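Local atomic coordinates of trans-4-hydroxy-L-proline dehydratase (Clostridioides difficile 70-100-2010, PDB entry 6VXC), a protein that catalyses the dehydration of trans-4-hydroxy-L-proline to (S)-1-pyrroline-5-carboxylate by glycyl-radical chemistry, a step in the anaerobic breakdown of hydroxyproline. Residues Thr148-Met156 with Val530-Met539. Residues are numbered along the deposited sequence; the frame is centred on the assembly and turned at random.
Sequences TRDKIINAM and VIENICAKHM
Val530 reaches the C-terminal end of helix 148-155 with one methyl, CG1, which lies 3.8 Å from Ala155 CB and also meets the terminal methyl of Met156. That methyl gets there because the Met156 chain folds at chi2 (-66°) and chi3, which brings CE to 3.7 Å from Val530 CG1. One residue on, Ile531 lies nearly at right angles to Ile152: its CG1 rests 3.6 Å from Ile152 CG2, and Ile531 CD1 touches the same methyl. Beyond this pair, Ile531 also packs on the loop residues Glu171 and Met173, while Met156 leans on Leu161 of helix 158-166.

The arrangement is an antiparallel helix pair, in which helix 148-155 runs alongside the C-terminal end of the long helix 506-538, with axes 10.1 Å apart and directions 155° from each other. Both belong to the pyruvate formate-lyase-like part of this glycyl radical enzyme, away from its annotated active-site residues.

Ile534 points at the partner helix; with CD1 anti to CA (chi2 173°), its chain reaches the partner's backbone, where Ile534 CD1 lies 3.6 Å from Lys151 O, with Ile152 CG1 close by. His538 offers a ring face to the straight Lys151 chain: Lys151 NZ sits over that face, displaced toward the rim, 3.6 Å from His538 ND1, and Lys537 CB covers the opposite face. The side chains of His538 and Thr148 run past each other in opposite directions, His538 CB 4.1 Å from Thr148 CG2. Just past the helix end, the extended chain of Met539 brings its end to Thr148, and Met539 CE lies 3.3 Å from Thr148 OG1; that hydroxyl is hydrogen-bonded to the carbonyl oxygen of Ile106.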
ATOM      1  N   THR A 148      -5.010 -18.097 -10.588  1.00 16.23           N
ATOM      2  CA  THR A 148      -3.903 -18.412  -9.690  1.00 15.47           C
ATOM      3  C   THR A 148      -4.368 -18.658  -8.260  1.00 14.56           C
ATOM      4  O   THR A 148      -3.670 -19.342  -7.513  1.00 13.73           O
ATOM      5  CB  THR A 148      -2.845 -17.297  -9.676  1.00 16.64           C
ATOM      6  OG1 THR A 148      -3.465 -16.046  -9.371  1.00 17.85           O
ATOM      7  CG2 THR A 148      -2.111 -17.207 -11.015  1.00 17.09           C
ATOM      8  N   ARG A 149      -5.518 -18.123  -7.858  1.00 16.32           N
ATOM      9  CA  ARG A 149      -5.932 -18.317  -6.475  1.00 18.55           C
ATOM     10  C   ARG A 149      -6.111 -19.802  -6.167  1.00 18.32           C
ATOM     11  O   ARG A 149      -5.775 -20.263  -5.070  1.00 16.90           O
ATOM     12  CB  ARG A 149      -7.216 -17.544  -6.164  1.00 17.58           C
ATOM     13  CG  ARG A 149      -7.548 -17.600  -4.661  1.00 18.06           C
ATOM     14  CD  ARG A 149      -8.788 -16.833  -4.226  1.00 16.33           C
ATOM     15  NE  ARG A 149      -8.830 -16.747  -2.768  1.00 15.53           N
ATOM     16  CZ  ARG A 149      -9.251 -17.709  -1.954  1.00 18.64           C
ATOM     17  NH1 ARG A 149      -9.699 -18.855  -2.452  1.00 19.94           N
ATOM     18  NH2 ARG A 149      -9.210 -17.526  -0.639  1.00 15.05           N
ATOM     19  N   ASP A 150      -6.641 -20.569  -7.123  1.00 21.43           N
ATOM     20  CA  ASP A 150      -6.813 -22.001  -6.884  1.00 23.16           C
ATOM     21  C   ASP A 150      -5.478 -22.736  -6.921  1.00 17.85           C
ATOM     22  O   ASP A 150      -5.258 -23.662  -6.139  1.00 22.34           O
ATOM     23  CB  ASP A 150      -7.813 -22.588  -7.882  1.00 25.17           C
ATOM     24  CG  ASP A 150      -9.260 -22.230  -7.526  1.00 26.50           C
ATOM     25  OD1 ASP A 150      -9.492 -21.733  -6.396  1.00 31.40           O
ATOM     26  OD2 ASP A 150     -10.163 -22.444  -8.365  1.00 30.48           O
ATOM     27  N   LYS A 151      -4.568 -22.327  -7.806  1.00 19.65           N
ATOM     28  CA  LYS A 151      -3.211 -22.866  -7.774  1.00 16.34           C
ATOM     29  C   LYS A 151      -2.568 -22.676  -6.401  1.00 19.49           C
ATOM     30  O   LYS A 151      -1.885 -23.572  -5.897  1.00 19.45           O
ATOM     31  CB  LYS A 151      -2.377 -22.192  -8.858  1.00 18.49           C
ATOM     32  CG  LYS A 151      -2.902 -22.469 -10.256  1.00 20.59           C
ATOM     33  CD  LYS A 151      -2.222 -21.671 -11.342  1.00 22.36           C
ATOM     34  CE  LYS A 151      -2.862 -22.038 -12.686  1.00 22.03           C
ATOM     35  NZ  LYS A 151      -2.408 -21.105 -13.727  1.00 33.63           N
ATOM     36  N   ILE A 152      -2.771 -21.514  -5.784  1.00 17.63           N
ATOM     37  CA  ILE A 152      -2.183 -21.252  -4.474  1.00 13.46           C
ATOM     38  C   ILE A 152      -2.857 -22.097  -3.399  1.00 14.68           C
ATOM     39  O   ILE A 152      -2.199 -22.853  -2.673  1.00 14.63           O
ATOM     40  CB  ILE A 152      -2.272 -19.753  -4.148  1.00 15.04           C
ATOM     41  CG1 ILE A 152      -1.373 -18.980  -5.105  1.00 14.64           C
ATOM     42  CG2 ILE A 152      -1.916 -19.497  -2.691  1.00 13.79           C
ATOM     43  CD1 ILE A 152      -1.578 -17.490  -5.036  1.00 18.22           C
ATOM     44  N   ILE A 153      -4.179 -21.975  -3.280  1.00 14.00           N
ATOM     45  CA  ILE A 153      -4.883 -22.635  -2.186  1.00 15.64           C
ATOM     46  C   ILE A 153      -4.662 -24.138  -2.242  1.00 16.05           C
ATOM     47  O   ILE A 153      -4.432 -24.780  -1.216  1.00 17.33           O
ATOM     48  CB  ILE A 153      -6.382 -22.272  -2.197  1.00 18.56           C
ATOM     49  CG1 ILE A 153      -6.580 -20.794  -1.865  1.00 22.68           C
ATOM     50  CG2 ILE A 153      -7.129 -23.053  -1.133  1.00 23.00           C
ATOM     51  CD1 ILE A 153      -6.075 -20.410  -0.475  1.00 19.24           C
ATOM     52  N   ASN A 154      -4.714 -24.721  -3.440  1.00 16.98           N
ATOM     53  CA  ASN A 154      -4.530 -26.164  -3.553  1.00 18.36           C
ATOM     54  C   ASN A 154      -3.112 -26.607  -3.230  1.00 18.34           C
ATOM     55  O   ASN A 154      -2.900 -27.791  -2.967  1.00 19.41           O
ATOM     56  CB  ASN A 154      -4.941 -26.625  -4.945  1.00 19.95           C
ATOM     57  CG  ASN A 154      -6.422 -26.468  -5.160  1.00 25.01           C
ATOM     58  OD1 ASN A 154      -7.190 -26.444  -4.194  1.00 26.62           O
ATOM     59  ND2 ASN A 154      -6.839 -26.354  -6.410  1.00 28.97           N
ATOM     60  N   ALA A 155      -2.143 -25.700  -3.232  1.00 15.75           N
ATOM     61  CA  ALA A 155      -0.768 -26.074  -2.930  1.00 12.94           C
ATOM     62  C   ALA A 155      -0.374 -25.850  -1.473  1.00 13.38           C
ATOM     63  O   ALA A 155       0.726 -26.241  -1.086  1.00 17.60           O
ATOM     64  CB  ALA A 155       0.199 -25.318  -3.841  1.00 15.85           C
ATOM     65  N   MET A 156      -1.238 -25.256  -0.654  1.00 14.58           N
ATOM     66  CA  MET A 156      -0.872 -24.942   0.718  1.00 14.56           C
ATOM     67  C   MET A 156      -1.030 -26.174   1.610  1.00 17.98           C
ATOM     68  O   MET A 156      -1.887 -27.025   1.374  1.00 16.63           O
ATOM     69  CB  MET A 156      -1.734 -23.790   1.249  1.00 13.30           C
ATOM     70  CG  MET A 156      -1.528 -22.449   0.512  1.00 12.09           C
ATOM     71  SD  MET A 156       0.101 -21.755   0.754  1.00 29.33           S
ATOM     72  CE  MET A 156       0.936 -22.340  -0.715  1.00 15.35           C
ATOM     73  N   VAL A 530       6.199 -21.198  -2.136  1.00 13.77           N
ATOM     74  CA  VAL A 530       5.313 -21.748  -3.159  1.00 12.39           C
ATOM     75  C   VAL A 530       4.665 -20.627  -3.961  1.00 13.32           C
ATOM     76  O   VAL A 530       4.581 -20.690  -5.194  1.00 14.31           O
ATOM     77  CB  VAL A 530       4.255 -22.667  -2.519  1.00 15.23           C
ATOM     78  CG1 VAL A 530       3.175 -23.036  -3.533  1.00 12.30           C
ATOM     79  CG2 VAL A 530       4.915 -23.938  -1.956  1.00 13.42           C
ATOM     80  N   ILE A 531       4.147 -19.608  -3.267  1.00 12.98           N
ATOM     81  CA  ILE A 531       3.436 -18.519  -3.939  1.00 11.23           C
ATOM     82  C   ILE A 531       4.377 -17.710  -4.817  1.00 11.72           C
ATOM     83  O   ILE A 531       4.003 -17.272  -5.913  1.00 13.68           O
ATOM     84  CB  ILE A 531       2.705 -17.642  -2.900  1.00 13.01           C
ATOM     85  CG1 ILE A 531       1.548 -18.440  -2.298  1.00 13.98           C
ATOM     86  CG2 ILE A 531       2.210 -16.327  -3.510  1.00 11.52           C
ATOM     87  CD1 ILE A 531       1.006 -17.853  -1.041  1.00 11.86           C
ATOM     88  N   GLU A 532       5.609 -17.496  -4.356  1.00 11.04           N
ATOM     89  CA  GLU A 532       6.579 -16.781  -5.166  1.00 10.14           C
ATOM     90  C   GLU A 532       6.829 -17.504  -6.490  1.00 15.39           C
ATOM     91  O   GLU A 532       6.919 -16.865  -7.544  1.00 14.15           O
ATOM     92  CB  GLU A 532       7.883 -16.620  -4.386  1.00 12.41           C
ATOM     93  CG  GLU A 532       8.853 -15.667  -5.037  1.00 14.05           C
ATOM     94  CD  GLU A 532      10.116 -15.425  -4.236  1.00 15.37           C
ATOM     95  OE1 GLU A 532      10.198 -15.863  -3.061  1.00 14.20           O
ATOM     96  OE2 GLU A 532      11.021 -14.783  -4.807  1.00 17.33           O
ATOM     97  N   ASN A 533       6.930 -18.837  -6.455  1.00 11.56           N
ATOM     98  CA  ASN A 533       7.075 -19.610  -7.688  1.00 12.78           C
ATOM     99  C   ASN A 533       5.879 -19.438  -8.605  1.00 11.59           C
ATOM    100  O   ASN A 533       6.028 -19.246  -9.812  1.00 14.92           O
ATOM    101  CB  ASN A 533       7.260 -21.085  -7.358  1.00 11.90           C
ATOM    102  CG  ASN A 533       8.662 -21.407  -6.996  1.00 11.83           C
ATOM    103  OD1 ASN A 533       9.487 -21.614  -7.872  1.00 16.42           O
ATOM    104  ND2 ASN A 533       8.954 -21.457  -5.710  1.00 11.52           N
ATOM    105  N   ILE A 534       4.679 -19.540  -8.043  1.00 13.64           N
ATOM    106  CA  ILE A 534       3.462 -19.453  -8.839  1.00 12.93           C
ATOM    107  C   ILE A 534       3.373 -18.101  -9.536  1.00 14.96           C
ATOM    108  O   ILE A 534       3.095 -18.025 -10.737  1.00 16.50           O
ATOM    109  CB  ILE A 534       2.232 -19.726  -7.952  1.00 12.25           C
ATOM    110  CG1 ILE A 534       2.182 -21.206  -7.550  1.00 13.61           C
ATOM    111  CG2 ILE A 534       0.959 -19.273  -8.635  1.00 12.38           C
ATOM    112  CD1 ILE A 534       1.082 -21.554  -6.534  1.00 12.87           C
ATOM    113  N   CYS A 535       3.652 -17.015  -8.809  1.00 14.03           N
ATOM    114  CA  CYS A 535       3.588 -15.690  -9.426  1.00 12.38           C
ATOM    115  C   CYS A 535       4.637 -15.526 -10.517  1.00 11.87           C
ATOM    116  O   CYS A 535       4.347 -14.974 -11.578  1.00 15.46           O
ATOM    117  CB  CYS A 535       3.747 -14.599  -8.366  1.00 17.59           C
ATOM    118  SG  CYS A 535       2.355 -14.579  -7.205  1.00 17.88           S
ATOM    119  N   ALA A 536       5.850 -16.028 -10.286  1.00 16.20           N
ATOM    120  CA  ALA A 536       6.915 -15.911 -11.274  1.00 11.55           C
ATOM    121  C   ALA A 536       6.573 -16.646 -12.566  1.00 19.47           C
ATOM    122  O   ALA A 536       6.844 -16.147 -13.665  1.00 15.61           O
ATOM    123  CB  ALA A 536       8.216 -16.447 -10.682  1.00 15.87           C
ATOM    124  N   LYS A 537       5.956 -17.828 -12.454  1.00 17.28           N
ATOM    125  CA  LYS A 537       5.669 -18.639 -13.635  1.00 18.08           C
ATOM    126  C   LYS A 537       4.381 -18.204 -14.322  1.00 16.13           C
ATOM    127  O   LYS A 537       4.307 -18.222 -15.551  1.00 20.38           O
ATOM    128  CB  LYS A 537       5.571 -20.128 -13.263  1.00 15.92           C
ATOM    129  CG  LYS A 537       6.871 -20.753 -12.771  1.00 24.13           C
ATOM    130  CD  LYS A 537       6.647 -22.174 -12.209  1.00 27.20           C
ATOM    131  CE  LYS A 537       7.968 -22.869 -11.860  1.00 28.38           C
ATOM    132  NZ  LYS A 537       8.807 -23.153 -13.070  1.00 32.42           N
ATOM    133  N   HIS A 538       3.354 -17.827 -13.559  1.00 14.80           N
ATOM    134  CA  HIS A 538       2.041 -17.578 -14.129  1.00 15.41           C
ATOM    135  C   HIS A 538       1.625 -16.111 -14.112  1.00 16.57           C
ATOM    136  O   HIS A 538       0.619 -15.771 -14.732  1.00 18.61           O
ATOM    137  CB  HIS A 538       0.983 -18.415 -13.389  1.00 16.42           C
ATOM    138  CG  HIS A 538       1.312 -19.877 -13.347  1.00 18.17           C
ATOM    139  ND1 HIS A 538       1.123 -20.713 -14.424  1.00 22.23           N
ATOM    140  CD2 HIS A 538       1.843 -20.643 -12.366  1.00 16.84           C
ATOM    141  CE1 HIS A 538       1.519 -21.933 -14.107  1.00 22.27           C
ATOM    142  NE2 HIS A 538       1.960 -21.919 -12.863  1.00 19.76           N
ATOM    143  N   MET A 539       2.355 -15.242 -13.425  1.00 16.83           N
ATOM    144  CA  MET A 539       2.067 -13.809 -13.473  1.00 14.77           C
ATOM    145  C   MET A 539       3.261 -12.994 -13.949  1.00 16.51           C
ATOM    146  O   MET A 539       3.547 -11.944 -13.362  1.00 17.03           O
ATOM    147  CB  MET A 539       1.669 -13.278 -12.097  1.00 17.41           C
ATOM    148  CG  MET A 539       0.369 -13.761 -11.526  1.00 15.88           C
ATOM    149  SD  MET A 539       0.172 -12.943  -9.921  1.00 21.64           S
ATOM    150  CE  MET A 539      -0.795 -14.148  -9.027  1.00 15.24           C
TER